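Local coordinates for Lmo0547 protein (Listeria monocytogenes, PDB 4R9N) that probably acts as a SorC-family transcriptional regulator, binding a sugar effector that controls its attachment to DNA, at residues K39-A42 with Y43-K47; N97-C100 with Y101-K105; I205-L209 with E210-N214; V232-N236 with A237-D241; I243-D247 with R248-Y252. All blocks are in the same frame, centred on the assembly; numbering follows the deposited sequence.

Contact 1: residues K39-A42 with Y43-K47; sequences KEAA and YTLSK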
loop_
_atom_site.group_PDB
_atom_site.type_symbol
_atom_site.label_atom_id
_atom_site.label_comp_id
_atom_site.label_asym_id
_atom_site.label_seq_id
_atom_site.Cartn_x
_atom_site.Cartn_y
_atom_site.Cartn_z
ATOM N N LYS A 39 -4.006 -13.513 5.770
ATOM C CA LYS A 39 -5.114 -14.422 5.641
ATOM C C LYS A 39 -6.419 -13.789 6.091
ATOM O O LYS A 39 -7.481 -13.861 5.405
ATOM C CB LYS A 39 -4.839 -15.632 6.517
ATOM C CG LYS A 39 -5.834 -16.730 6.344
ATOM C CD LYS A 39 -5.368 -17.993 7.058
ATOM C CE LYS A 39 -5.995 -19.216 6.411
ATOM N NZ LYS A 39 -5.188 -19.539 5.195
ATOM N N GLU A 40 -6.349 -13.106 7.225
ATOM C CA GLU A 40 -7.566 -12.450 7.744
ATOM C C GLU A 40 -7.947 -11.207 6.972
ATOM O O GLU A 40 -9.182 -10.943 6.810
ATOM C CB GLU A 40 -7.428 -12.179 9.224
ATOM C CG GLU A 40 -7.362 -13.522 9.967
ATOM C CD GLU A 40 -8.623 -14.395 9.779
ATOM O OE1 GLU A 40 -9.730 -13.845 9.723
ATOM O OE2 GLU A 40 -8.495 -15.638 9.635
ATOM N N ALA A 41 -6.945 -10.505 6.429
ATOM C CA ALA A 41 -7.212 -9.399 5.558
ATOM C C ALA A 41 -7.895 -9.850 4.307
ATOM O O ALA A 41 -8.849 -9.183 3.865
ATOM C CB ALA A 41 -5.963 -8.616 5.224
ATOM N N ALA A 42 -7.432 -10.958 3.731
ATOM C CA ALA A 42 -8.070 -11.446 2.538
ATOM C C ALA A 42 -9.549 -11.769 2.806
ATOM O O ALA A 42 -10.432 -11.449 1.992
ATOM C CB ALA A 42 -7.349 -12.629 2.003
ATOM N N TYR A 43 -9.805 -12.411 3.920
ATOM C CA TYR A 43 -11.158 -12.843 4.265
ATOM C C TYR A 43 -12.056 -11.649 4.447
ATOM O O TYR A 43 -13.115 -11.561 3.802
ATOM C CB TYR A 43 -11.158 -13.707 5.493
ATOM C CG TYR A 43 -12.544 -14.000 6.028
ATOM C CD1 TYR A 43 -13.480 -14.730 5.286
ATOM C CD2 TYR A 43 -12.913 -13.507 7.228
ATOM C CE1 TYR A 43 -14.757 -14.977 5.756
ATOM C CE2 TYR A 43 -14.167 -13.742 7.718
ATOM C CZ TYR A 43 -15.099 -14.476 6.986
ATOM O OH TYR A 43 -16.370 -14.678 7.539
ATOM N N THR A 44 -11.647 -10.698 5.268
ATOM C CA THR A 44 -12.473 -9.573 5.549
ATOM C C THR A 44 -12.602 -8.594 4.409
ATOM O O THR A 44 -13.728 -8.114 4.104
ATOM C CB THR A 44 -11.996 -8.830 6.774
ATOM O OG1 THR A 44 -12.102 -9.715 7.885
ATOM C CG2 THR A 44 -12.884 -7.612 7.023
ATOM N N LEU A 45 -11.489 -8.319 3.721
ATOM C CA LEU A 45 -11.537 -7.378 2.629
ATOM C C LEU A 45 -12.227 -7.895 1.370
ATOM O O LEU A 45 -12.784 -7.073 0.636
ATOM C CB LEU A 45 -10.164 -6.819 2.298
ATOM C CG LEU A 45 -9.439 -6.049 3.435
ATOM C CD1 LEU A 45 -8.049 -5.654 2.943
ATOM C CD2 LEU A 45 -10.151 -4.793 3.938
ATOM N N SER A 46 -12.288 -9.217 1.179
ATOM C CA SER A 46 -13.020 -9.788 0.028
ATOM C C SER A 46 -14.462 -9.312 0.082
ATOM O O SER A 46 -15.074 -8.998 -0.947
ATOM C CB SER A 46 -12.967 -11.331 0.011
ATOM O OG SER A 46 -13.555 -11.814 1.186
ATOM N N LYS A 47 -14.988 -9.148 1.281
ATOM C CA LYS A 47 -16.379 -8.680 1.448
ATOM C C LYS A 47 -16.645 -7.215 1.014
ATOM O O LYS A 47 -17.665 -6.902 0.451
ATOM C CB LYS A 47 -16.818 -8.837 2.903
ATOM C CG LYS A 47 -17.407 -10.199 3.227
ATOM C CD LYS A 47 -16.415 -11.175 3.743
ATOM C CE LYS A 47 -17.046 -12.118 4.799
ATOM N NZ LYS A 47 -17.828 -13.186 4.121
#
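Tyr43 donates its backbone N to Lys39 O at 3.1 Å, the first of four successive i to i+4 bonds. Its ring runs beside the side chain of Glu40 and points the same way. The touch is light: OE1 of Glu40 comes 4.1 Å from CD2 of Tyr43, and the carboxylate and ring planes stand 60° apart. Thr44 follows, and Glu40 O receives two donors from it. The backbone N of Thr44 makes a nearly straight bond of 2.9 Å to Glu40 O, and OG1 of Thr44 adds a weak one at 3.3 Å. These turns lie in the second half of helix 30-49, which packs on the putative sugar-binding domain's parallel sheet; with its flanking helices that sheet is Rossmann-like. Leu45 donates its N to Ala41 O, and its CD1 lies 4.3 Å from CB of Ala41. Both side chains belong to the buried face: Leu45 reaches Ile21, Val219 and Leu221 of the sheet, and Phe66 of helix 61-69 touches both. Ser46 N bonds to Ala42 O at 3.0 Å. With chi1 at 60°, the hydroxyl of Ser46 turns back along the helix. From above the carbonyl plane, OG of Ser46 donates to Tyr43 O at 2.7 Å, three residues back.

Contact 2: residues N97-C100 with Y101-K105; sequences NQIC and YDLKK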
loop_
_atom_site.group_PDB
_atom_site.type_symbol
_atom_site.label_atom_id
_atom_site.label_comp_id
_atom_site.label_asym_id
_atom_site.label_seq_id
_atom_site.Cartn_x
_atom_site.Cartn_y
_atom_site.Cartn_z
ATOM N N ASN A 97 1.927 -5.289 -11.101
ATOM C CA ASN A 97 1.310 -5.924 -12.279
ATOM C C ASN A 97 0.993 -7.391 -12.124
ATOM O O ASN A 97 -0.084 -7.832 -12.528
ATOM C CB ASN A 97 2.183 -5.774 -13.539
ATOM C CG ASN A 97 2.142 -4.364 -14.106
ATOM O OD1 ASN A 97 1.075 -3.790 -14.286
ATOM N ND2 ASN A 97 3.304 -3.847 -14.491
ATOM N N GLN A 98 1.934 -8.150 -11.576
ATOM C CA GLN A 98 1.774 -9.557 -11.347
ATOM C C GLN A 98 0.747 -9.815 -10.226
ATOM O O GLN A 98 -0.059 -10.748 -10.341
ATOM C CB GLN A 98 3.071 -10.206 -10.921
ATOM C CG GLN A 98 2.953 -11.717 -10.719
ATOM C CD GLN A 98 2.782 -12.491 -12.022
ATOM O OE1 GLN A 98 3.471 -12.224 -13.019
ATOM N NE2 GLN A 98 1.857 -13.450 -12.030
ATOM N N ILE A 99 0.777 -8.993 -9.157
ATOM C CA ILE A 99 -0.233 -9.103 -8.114
ATOM C C ILE A 99 -1.677 -8.896 -8.672
ATOM O O ILE A 99 -2.627 -9.641 -8.379
ATOM C CB ILE A 99 0.062 -8.153 -6.928
ATOM C CG1 ILE A 99 1.343 -8.593 -6.188
ATOM C CG2 ILE A 99 -1.097 -8.134 -5.958
ATOM C CD1 ILE A 99 1.932 -7.488 -5.340
ATOM N N CYS A 100 -1.814 -7.837 -9.467
ATOM C CA CYS A 100 -3.091 -7.501 -10.079
ATOM C C CYS A 100 -3.575 -8.629 -10.972
ATOM O O CYS A 100 -4.782 -8.948 -10.977
ATOM C CB CYS A 100 -3.058 -6.180 -10.872
ATOM S SG CYS A 100 -2.953 -4.748 -9.811
ATOM N N TYR A 101 -2.682 -9.195 -11.760
ATOM C CA TYR A 101 -3.037 -10.298 -12.632
ATOM C C TYR A 101 -3.507 -11.511 -11.797
ATOM O O TYR A 101 -4.520 -12.134 -12.110
ATOM C CB TYR A 101 -1.878 -10.675 -13.525
ATOM C CG TYR A 101 -2.298 -11.709 -14.557
ATOM C CD1 TYR A 101 -1.992 -13.041 -14.382
ATOM C CD2 TYR A 101 -3.007 -11.339 -15.677
ATOM C CE1 TYR A 101 -2.404 -13.998 -15.291
ATOM C CE2 TYR A 101 -3.396 -12.290 -16.618
ATOM C CZ TYR A 101 -3.097 -13.618 -16.389
ATOM O OH TYR A 101 -3.436 -14.607 -17.289
ATOM N N ASP A 102 -2.758 -11.862 -10.752
ATOM C CA ASP A 102 -3.132 -12.976 -9.926
ATOM C C ASP A 102 -4.516 -12.772 -9.271
ATOM O O ASP A 102 -5.303 -13.766 -9.150
ATOM C CB ASP A 102 -2.084 -13.276 -8.866
ATOM C CG ASP A 102 -0.761 -13.750 -9.442
ATOM O OD1 ASP A 102 -0.705 -14.243 -10.600
ATOM O OD2 ASP A 102 0.255 -13.641 -8.710
ATOM N N LEU A 103 -4.807 -11.559 -8.774
ATOM C CA LEU A 103 -6.147 -11.254 -8.264
ATOM C C LEU A 103 -7.208 -11.345 -9.383
ATOM O O LEU A 103 -8.310 -11.879 -9.160
ATOM C CB LEU A 103 -6.209 -9.860 -7.611
ATOM C CG LEU A 103 -5.432 -9.742 -6.287
ATOM C CD1 LEU A 103 -5.304 -8.274 -5.902
ATOM C CD2 LEU A 103 -6.109 -10.573 -5.205
ATOM N N LYS A 104 -6.849 -10.944 -10.592
ATOM C CA LYS A 104 -7.799 -10.976 -11.714
ATOM C C LYS A 104 -8.175 -12.417 -12.031
ATOM O O LYS A 104 -9.340 -12.725 -12.374
ATOM C CB LYS A 104 -7.168 -10.335 -12.937
ATOM C CG LYS A 104 -7.958 -10.451 -14.237
ATOM C CD LYS A 104 -7.183 -11.156 -15.344
ATOM C CE LYS A 104 -7.755 -10.914 -16.745
ATOM N NZ LYS A 104 -7.490 -9.531 -17.251
ATOM N N LYS A 105 -7.173 -13.298 -11.995
ATOM C CA LYS A 105 -7.421 -14.740 -12.245
ATOM C C LYS A 105 -8.356 -15.349 -11.171
ATOM O O LYS A 105 -9.257 -16.180 -11.499
ATOM C CB LYS A 105 -6.118 -15.515 -12.217
ATOM C CG LYS A 105 -5.236 -15.366 -13.419
ATOM C CD LYS A 105 -3.849 -15.880 -13.055
ATOM C CE LYS A 105 -3.627 -17.341 -13.405
ATOM N NZ LYS A 105 -2.809 -17.464 -14.639
#
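Gln98 leaves the helix with CG opposite its backbone N (chi1 -178°) and then bends at chi2, which swings its amide along the helix toward Asp102. CG of Asp102 lies opposite its carbonyl carbon, beside its own backbone N, and the carboxylate lies back over the preceding turn. The two groups meet at an angle, their planes 53° apart. NE2 of Gln98 donates to OD1 of Asp102 at 3.0 Å. The bond is bent, with 140° at the hydrogen, and reaches OD1 on the syn side but out of the carboxylate plane. In the backbone, Asp102 N bonds to Gln98 O at 2.9 Å, so the pair is joined through both backbone and side chains. One residue further on, the i to i+4 pair is apolar: CG2 of Ile99 lies 4.2 Å from CD1 of Leu103. These two face inward, where Ile57 of strand 54-57 touches both. Backbone bonds continue from Leu103 N to Ile99 O and from Lys104 N to Cys100 O. The stretch belongs to helix 96-107, one of the helices flanking the parallel sheet. Asp102 OD2 forms a salt bridge with Arg64 of helix 61-69. The carboxylate thus has a neutral amide donor on one oxygen and a cation on the other, which probably favours its charged form and fixes its rotation.

Contact 3: residues I205-L209 with E210-N214; sequences IGLSL and EELKN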
loop_
_atom_site.group_PDB
_atom_site.type_symbol
_atom_site.label_atom_id
_atom_site.label_comp_id
_atom_site.label_asym_id
_atom_site.label_seq_id
_atom_site.Cartn_x
_atom_site.Cartn_y
_atom_site.Cartn_z
ATOM N N ILE A 205 6.860 6.333 -11.328
ATOM C CA ILE A 205 5.676 6.225 -12.160
ATOM C C ILE A 205 4.636 5.475 -11.347
ATOM O O ILE A 205 4.692 4.277 -11.214
ATOM C CB ILE A 205 5.980 5.517 -13.498
ATOM C CG1 ILE A 205 7.083 6.326 -14.257
ATOM C CG2 ILE A 205 4.693 5.428 -14.330
ATOM C CD1 ILE A 205 7.461 5.813 -15.598
ATOM N N GLY A 206 3.660 6.209 -10.823
ATOM C CA GLY A 206 2.572 5.643 -10.071
ATOM C C GLY A 206 1.849 6.793 -9.373
ATOM O O GLY A 206 2.257 7.960 -9.456
ATOM N N LEU A 207 0.805 6.430 -8.648
ATOM C CA LEU A 207 -0.034 7.368 -7.933
ATOM C C LEU A 207 0.718 8.079 -6.844
ATOM O O LEU A 207 1.449 7.430 -6.075
ATOM C CB LEU A 207 -1.150 6.535 -7.288
ATOM C CG LEU A 207 -2.462 7.113 -6.864
ATOM C CD1 LEU A 207 -3.418 7.015 -8.031
ATOM C CD2 LEU A 207 -3.047 6.300 -5.719
ATOM N N SER A 208 0.549 9.397 -6.732
ATOM C CA SER A 208 1.145 10.230 -5.702
ATOM C C SER A 208 0.350 10.196 -4.402
ATOM O O SER A 208 -0.809 9.719 -4.355
ATOM C CB SER A 208 1.223 11.675 -6.206
ATOM O OG SER A 208 -0.114 12.189 -6.190
ATOM N N LEU A 209 0.939 10.669 -3.302
ATOM C CA LEU A 209 0.203 10.685 -2.021
ATOM C C LEU A 209 -1.023 11.575 -2.060
ATOM O O LEU A 209 -2.080 11.228 -1.481
ATOM C CB LEU A 209 1.083 11.091 -0.831
ATOM C CG LEU A 209 2.233 10.118 -0.640
ATOM C CD1 LEU A 209 3.101 10.532 0.521
ATOM C CD2 LEU A 209 1.778 8.688 -0.452
ATOM N N GLU A 210 -0.946 12.700 -2.745
ATOM C CA GLU A 210 -2.134 13.537 -2.838
ATOM C C GLU A 210 -3.246 12.912 -3.656
ATOM O O GLU A 210 -4.422 13.044 -3.320
ATOM C CB GLU A 210 -1.801 14.930 -3.330
ATOM C CG GLU A 210 -1.071 15.730 -2.267
ATOM C CD GLU A 210 -1.974 16.491 -1.269
ATOM O OE1 GLU A 210 -2.874 15.926 -0.586
ATOM O OE2 GLU A 210 -1.732 17.702 -1.134
ATOM N N GLU A 211 -2.875 12.165 -4.686
ATOM C CA GLU A 211 -3.832 11.369 -5.432
ATOM C C GLU A 211 -4.444 10.284 -4.577
ATOM O O GLU A 211 -5.612 10.035 -4.669
ATOM C CB GLU A 211 -3.210 10.788 -6.644
ATOM C CG GLU A 211 -2.994 11.858 -7.712
ATOM C CD GLU A 211 -1.959 11.537 -8.761
ATOM O OE1 GLU A 211 -1.356 10.434 -8.766
ATOM O OE2 GLU A 211 -1.717 12.478 -9.571
ATOM N N LEU A 212 -3.630 9.627 -3.744
ATOM C CA LEU A 212 -4.117 8.601 -2.877
ATOM C C LEU A 212 -5.134 9.165 -1.875
ATOM O O LEU A 212 -6.147 8.520 -1.568
ATOM C CB LEU A 212 -2.946 7.945 -2.128
ATOM C CG LEU A 212 -3.250 6.789 -1.166
ATOM C CD1 LEU A 212 -3.614 5.538 -1.947
ATOM C CD2 LEU A 212 -2.085 6.544 -0.213
ATOM N N LYS A 213 -4.866 10.362 -1.371
ATOM C CA LYS A 213 -5.742 10.973 -0.425
ATOM C C LYS A 213 -7.140 11.261 -1.033
ATOM O O LYS A 213 -8.112 11.306 -0.315
ATOM C CB LYS A 213 -5.093 12.247 0.116
ATOM C CG LYS A 213 -5.639 12.650 1.462
ATOM C CD LYS A 213 -4.886 13.827 2.061
ATOM C CE LYS A 213 -5.482 14.189 3.428
ATOM N NZ LYS A 213 -6.925 14.561 3.346
ATOM N N ASN A 214 -7.248 11.371 -2.336
ATOM C CA ASN A 214 -8.511 11.587 -2.986
ATOM C C ASN A 214 -9.311 10.301 -3.274
ATOM O O ASN A 214 -10.463 10.362 -3.673
ATOM C CB ASN A 214 -8.309 12.387 -4.252
ATOM C CG ASN A 214 -8.078 13.855 -3.981
ATOM O OD1 ASN A 214 -8.585 14.433 -2.996
ATOM N ND2 ASN A 214 -7.342 14.481 -4.873
HETATM O O HOH W 1 -0.085 9.396 -11.034
#
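Glu211 extends toward the N-terminal end of its helix and turns one carboxylate face to Ser208. The backbone N of Ser208 donates to OE1 of Glu211 at 3.0 Å from above the carboxylate plane, 48° out of it, yet the N-H points almost straight at the oxygen. OG of Ser208 stands over the same face, 3.2 Å from CD of Glu211. Water 1 lies near the carboxylate plane, slightly to the other side. It gives a second proton to OE1 of Glu211 at 2.8 Å and a weak bond to Gly206 O. The other oxygen, OE2, has a long, weak ion pair with Lys143. Ser208 returns the bond: its OG accepts from Glu211 N at 3.1 Å. These reciprocal bonds make a capping box, with Ser208 as N-cap of helix 209-213. The serine hydroxyl sits between its backbone N and carbonyl carbon (chi1 73°), and from there it faces the N-H of Glu211. Helical bonding begins at once, with Leu212 N to Ser208 O. Leu207 packs beside the box. CG of Leu207 rests 3.8 Å from CB of Glu211, while CD2 of Leu207 lies 3.8 Å from CA of Leu212. One residue on, Lys213 N donates to Leu209 O.

Contact 4: residues V232-N236 with A237-D241; sequences VAALN and AGLID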
loop_
_atom_site.group_PDB
_atom_site.type_symbol
_atom_site.label_atom_id
_atom_site.label_comp_id
_atom_site.label_asym_id
_atom_site.label_seq_id
_atom_site.Cartn_x
_atom_site.Cartn_y
_atom_site.Cartn_z
ATOM N N VAL A 232 2.010 5.762 11.880
ATOM C CA VAL A 232 1.420 6.861 12.632
ATOM C C VAL A 232 1.405 8.147 11.859
ATOM O O VAL A 232 0.384 8.850 11.815
ATOM C CB VAL A 232 2.058 7.040 14.018
ATOM C CG1 VAL A 232 1.651 8.383 14.634
ATOM C CG2 VAL A 232 1.618 5.896 14.922
ATOM N N ALA A 233 2.488 8.448 11.154
ATOM C CA ALA A 233 2.485 9.624 10.331
ATOM C C ALA A 233 1.452 9.548 9.210
ATOM O O ALA A 233 0.777 10.547 8.883
ATOM C CB ALA A 233 3.899 9.866 9.767
ATOM N N ALA A 234 1.345 8.389 8.568
ATOM C CA ALA A 234 0.382 8.256 7.516
ATOM C C ALA A 234 -1.062 8.437 7.998
ATOM O O ALA A 234 -1.903 9.047 7.308
ATOM C CB ALA A 234 0.557 6.898 6.837
ATOM N N LEU A 235 -1.337 7.849 9.127
ATOM C CA LEU A 235 -2.671 7.886 9.747
ATOM C C LEU A 235 -3.032 9.300 10.163
ATOM O O LEU A 235 -4.121 9.760 9.836
ATOM C CB LEU A 235 -2.765 6.995 10.976
ATOM C CG LEU A 235 -2.799 5.509 10.713
ATOM C CD1 LEU A 235 -2.541 4.697 11.966
ATOM C CD2 LEU A 235 -4.103 5.110 10.023
ATOM N N ASN A 236 -2.080 10.002 10.777
ATOM C CA ASN A 236 -2.289 11.432 11.160
ATOM C C ASN A 236 -2.553 12.382 9.990
ATOM O O ASN A 236 -3.345 13.339 10.127
ATOM C CB ASN A 236 -1.094 11.956 11.993
ATOM C CG ASN A 236 -1.020 11.301 13.373
ATOM O OD1 ASN A 236 -2.008 10.764 13.873
ATOM N ND2 ASN A 236 0.149 11.343 13.986
ATOM N N ALA A 237 -1.936 12.093 8.841
ATOM C CA ALA A 237 -2.126 12.863 7.635
ATOM C C ALA A 237 -3.400 12.531 6.881
ATOM O O ALA A 237 -3.670 13.124 5.843
ATOM C CB ALA A 237 -0.938 12.642 6.705
ATOM N N GLY A 238 -4.170 11.551 7.346
ATOM C CA GLY A 238 -5.406 11.214 6.681
ATOM C C GLY A 238 -5.216 10.508 5.362
ATOM O O GLY A 238 -6.046 10.616 4.468
ATOM N N LEU A 239 -4.110 9.815 5.191
ATOM C CA LEU A 239 -3.893 9.117 3.915
ATOM C C LEU A 239 -4.686 7.795 3.845
ATOM O O LEU A 239 -4.804 7.222 2.768
ATOM C CB LEU A 239 -2.452 8.759 3.757
ATOM C CG LEU A 239 -1.532 9.968 3.682
ATOM C CD1 LEU A 239 -0.062 9.565 3.629
ATOM C CD2 LEU A 239 -1.928 10.792 2.437
ATOM N N ILE A 240 -5.144 7.314 5.003
ATOM C CA ILE A 240 -5.655 5.957 5.174
ATOM C C ILE A 240 -7.014 6.041 5.820
ATOM O O ILE A 240 -7.219 6.718 6.820
ATOM C CB ILE A 240 -4.748 5.128 6.093
ATOM C CG1 ILE A 240 -3.429 4.865 5.413
ATOM C CG2 ILE A 240 -5.428 3.829 6.572
ATOM C CD1 ILE A 240 -2.308 4.584 6.398
ATOM N N ASP A 241 -7.916 5.239 5.309
ATOM C CA ASP A 241 -9.309 5.148 5.797
ATOM C C ASP A 241 -9.601 3.896 6.609
ATOM O O ASP A 241 -10.420 3.930 7.541
ATOM C CB ASP A 241 -10.270 5.264 4.620
ATOM C CG ASP A 241 -10.071 6.565 3.844
ATOM O OD1 ASP A 241 -10.233 7.657 4.492
ATOM O OD2 ASP A 241 -9.730 6.526 2.607
HETATM O O HOH W 2 -5.524 8.379 7.979
#
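Helix 228-236 ends in a Schellman motif, and the chain then turns toward strand 242-246. Gly238 adopts positive phi (72°), a conformation that favours glycine. Two bonds run back into the last turn. The 6-to-1 bond joins Leu239 N to Ala234 O at 3.2 Å, nearly along the C=O axis. In the 5-to-2 bond Gly238 N reaches Leu235 O at 3.1 Å, from well above the carbonyl plane. Just before them, Ala237 N keeps an ordinary helical bond to Ala233 O. Water 2 lies by Leu235 O and Ile240 O, within bonding distance of both. Beyond the turn, Ile240 folds back on the helix. Its CD1 meets CB of Ala234 at 3.7 Å, and its CG2 meets CD2 of Leu235 at 3.9 Å. CD1 of Leu239 lies 4.2 Å from CB of Ala234. Phe15 of helix 3-15 and Leu17 also touch Leu235. A positive-phi glycine at C', with an apolar residue after it packed on the last turn, is the classic Schellman helix end.

Contact 5: residues I243-D247 with R248-Y252; sequences IVITD and RMAEY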
loop_
_atom_site.group_PDB
_atom_site.type_symbol
_atom_site.label_atom_id
_atom_site.label_comp_id
_atom_site.label_asym_id
_atom_site.label_seq_id
_atom_site.Cartn_x
_atom_site.Cartn_y
_atom_site.Cartn_z
ATOM N N ILE A 243 -7.594 0.445 8.305
ATOM C CA ILE A 243 -6.371 -0.302 8.605
ATOM C C ILE A 243 -6.663 -1.693 9.023
ATOM O O ILE A 243 -7.703 -1.967 9.713
ATOM C CB ILE A 243 -5.508 0.335 9.709
ATOM C CG1 ILE A 243 -6.258 0.565 11.010
ATOM C CG2 ILE A 243 -4.883 1.626 9.225
ATOM C CD1 ILE A 243 -5.278 0.913 12.115
ATOM N N VAL A 244 -5.798 -2.607 8.607
ATOM C CA VAL A 244 -5.829 -3.988 9.022
ATOM C C VAL A 244 -4.477 -4.212 9.671
ATOM O O VAL A 244 -3.423 -4.112 9.001
ATOM C CB VAL A 244 -6.024 -4.988 7.854
ATOM C CG1 VAL A 244 -6.221 -6.367 8.405
ATOM C CG2 VAL A 244 -7.264 -4.598 7.042
ATOM N N ILE A 245 -4.508 -4.431 10.985
ATOM C CA ILE A 245 -3.313 -4.633 11.787
ATOM C C ILE A 245 -3.535 -5.621 12.906
ATOM O O ILE A 245 -4.676 -5.986 13.210
ATOM C CB ILE A 245 -2.739 -3.337 12.391
ATOM C CG1 ILE A 245 -3.733 -2.699 13.342
ATOM C CG2 ILE A 245 -2.271 -2.366 11.286
ATOM C CD1 ILE A 245 -3.098 -1.524 14.104
ATOM N N THR A 246 -2.437 -6.028 13.518
ATOM C CA THR A 246 -2.455 -6.979 14.592
ATOM C C THR A 246 -2.799 -6.256 15.883
ATOM O O THR A 246 -2.667 -5.043 16.001
ATOM C CB THR A 246 -1.099 -7.681 14.815
ATOM O OG1 THR A 246 -0.091 -6.742 15.117
ATOM C CG2 THR A 246 -0.692 -8.542 13.639
ATOM N N ASP A 247 -3.215 -7.000 16.866
ATOM C CA ASP A 247 -3.473 -6.369 18.184
ATOM C C ASP A 247 -2.212 -5.877 18.861
ATOM O O ASP A 247 -2.239 -4.868 19.588
ATOM C CB ASP A 247 -4.290 -7.306 19.114
ATOM C CG ASP A 247 -3.687 -8.652 19.274
ATOM O OD1 ASP A 247 -2.578 -8.926 18.712
ATOM O OD2 ASP A 247 -4.357 -9.469 19.997
ATOM N N ARG A 248 -1.103 -6.572 18.621
ATOM C CA ARG A 248 0.218 -6.122 19.099
ATOM C C ARG A 248 0.598 -4.734 18.526
ATOM O O ARG A 248 1.064 -3.851 19.258
ATOM C CB ARG A 248 1.264 -7.172 18.734
ATOM C CG ARG A 248 2.494 -7.248 19.629
ATOM C CD ARG A 248 2.943 -8.699 19.803
ATOM N NE ARG A 248 2.978 -9.428 18.531
ATOM C CZ ARG A 248 3.008 -10.757 18.404
ATOM N NH1 ARG A 248 3.042 -11.294 17.198
ATOM N NH2 ARG A 248 3.030 -11.544 19.454
HETATM N N MSE A 249 0.384 -4.540 17.216
HETATM C CA MSE A 249 0.651 -3.265 16.581
HETATM C C MSE A 249 -0.331 -2.247 17.093
HETATM O O MSE A 249 0.039 -1.111 17.305
HETATM C CB MSE A 249 0.466 -3.342 15.070
HETATM C CG MSE A 249 0.607 -2.004 14.371
HETATM SE SE MSE A 249 2.489 -1.365 14.343
HETATM C CE MSE A 249 3.202 -3.178 14.150
ATOM N N ALA A 250 -1.597 -2.627 17.238
ATOM C CA ALA A 250 -2.589 -1.685 17.757
ATOM C C ALA A 250 -2.205 -1.139 19.159
ATOM O O ALA A 250 -2.331 0.069 19.416
ATOM C CB ALA A 250 -3.943 -2.310 17.767
ATOM N N GLU A 251 -1.721 -2.002 20.035
ATOM C CA GLU A 251 -1.372 -1.587 21.402
ATOM C C GLU A 251 -0.256 -0.573 21.368
ATOM O O GLU A 251 -0.262 0.420 22.105
ATOM C CB GLU A 251 -0.988 -2.799 22.259
ATOM C CG GLU A 251 -2.198 -3.656 22.638
ATOM C CD GLU A 251 -1.863 -5.103 23.015
ATOM O OE1 GLU A 251 -0.666 -5.467 23.090
ATOM O OE2 GLU A 251 -2.811 -5.898 23.242
ATOM N N TYR A 252 0.681 -0.825 20.473
ATOM C CA TYR A 252 1.866 -0.054 20.348
ATOM C C TYR A 252 1.577 1.312 19.748
ATOM O O TYR A 252 2.264 2.268 20.066
ATOM C CB TYR A 252 2.857 -0.837 19.470
ATOM C CG TYR A 252 4.261 -0.321 19.495
ATOM C CD1 TYR A 252 4.856 0.119 20.690
ATOM C CD2 TYR A 252 5.025 -0.287 18.334
ATOM C CE1 TYR A 252 6.160 0.598 20.713
ATOM C CE2 TYR A 252 6.331 0.197 18.343
ATOM C CZ TYR A 252 6.900 0.625 19.532
ATOM O OH TYR A 252 8.192 1.087 19.522
#
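Strand 243-246 passes directly into helix 248-252, their axes 100° apart and 6.3 Å from each other at closest. Thr246 is the N-cap of the helix, at the C-terminal end of a strand inside the parallel sheet. OG1 of Thr246 accepts from the backbone N of Met249 (a selenomethionine) at 3.1 Å. The rotamer makes this possible, because chi1 of 60° places OG1 between the backbone N and the carbonyl carbon, facing the open first turn. OG1 of Thr246 also lies 3.4 Å from CB of Met249. The regular helical bonds follow, Ala250 N to Thr246 O and Glu251 N to Asp247 O, both 2.9 Å. Ile245, the last strand residue to point at the helix, fills the corner. Its CD1 lies 3.7 Å from CG of Met249 and 3.8 Å from CB of Ala250. Leu225 touches Met249 from a neighbouring loop, and Leu11 of helix 3-15 touches Ala250. The first torsion of Asp247 brings OD1 near the backbone N of Arg248. The stronger partner of this carboxylate is Thr25, whose OG1 is hydrogen-bonded to OD1. In the conformer given, NH1 of Arg248 bonds to Met28 O. Within the turn, OD1 of Asp247 takes only a weak, strongly bent bond from the backbone N of Arg248, at 2.8 Å with an N-H angle of 119°.

The five contacts come one after another along a single chain, and all belong to the putative sugar-binding domain with its seven-stranded parallel sheet. Contacts 1 and 2 lie within helices 30-49 and 96-107, which pack on the sheet, their centres about 16 Å apart. Helix 61-69 touches both. Contacts 3, 4 and 5 set the ends of helices joined to the sheet: two N-caps and, between them in sequence, a Schellman C-terminal cap. Lys213 of contact 3 packs on Ala237 and Gly238 of contact 4. Leu235 of contact 4 packs on Ile243 of contact 5, and Val244 touches Ala41 and Leu45 of contact 1. Contacts 2 and 4 lie on opposite sides of the chain's centre, about 27 Å between centres.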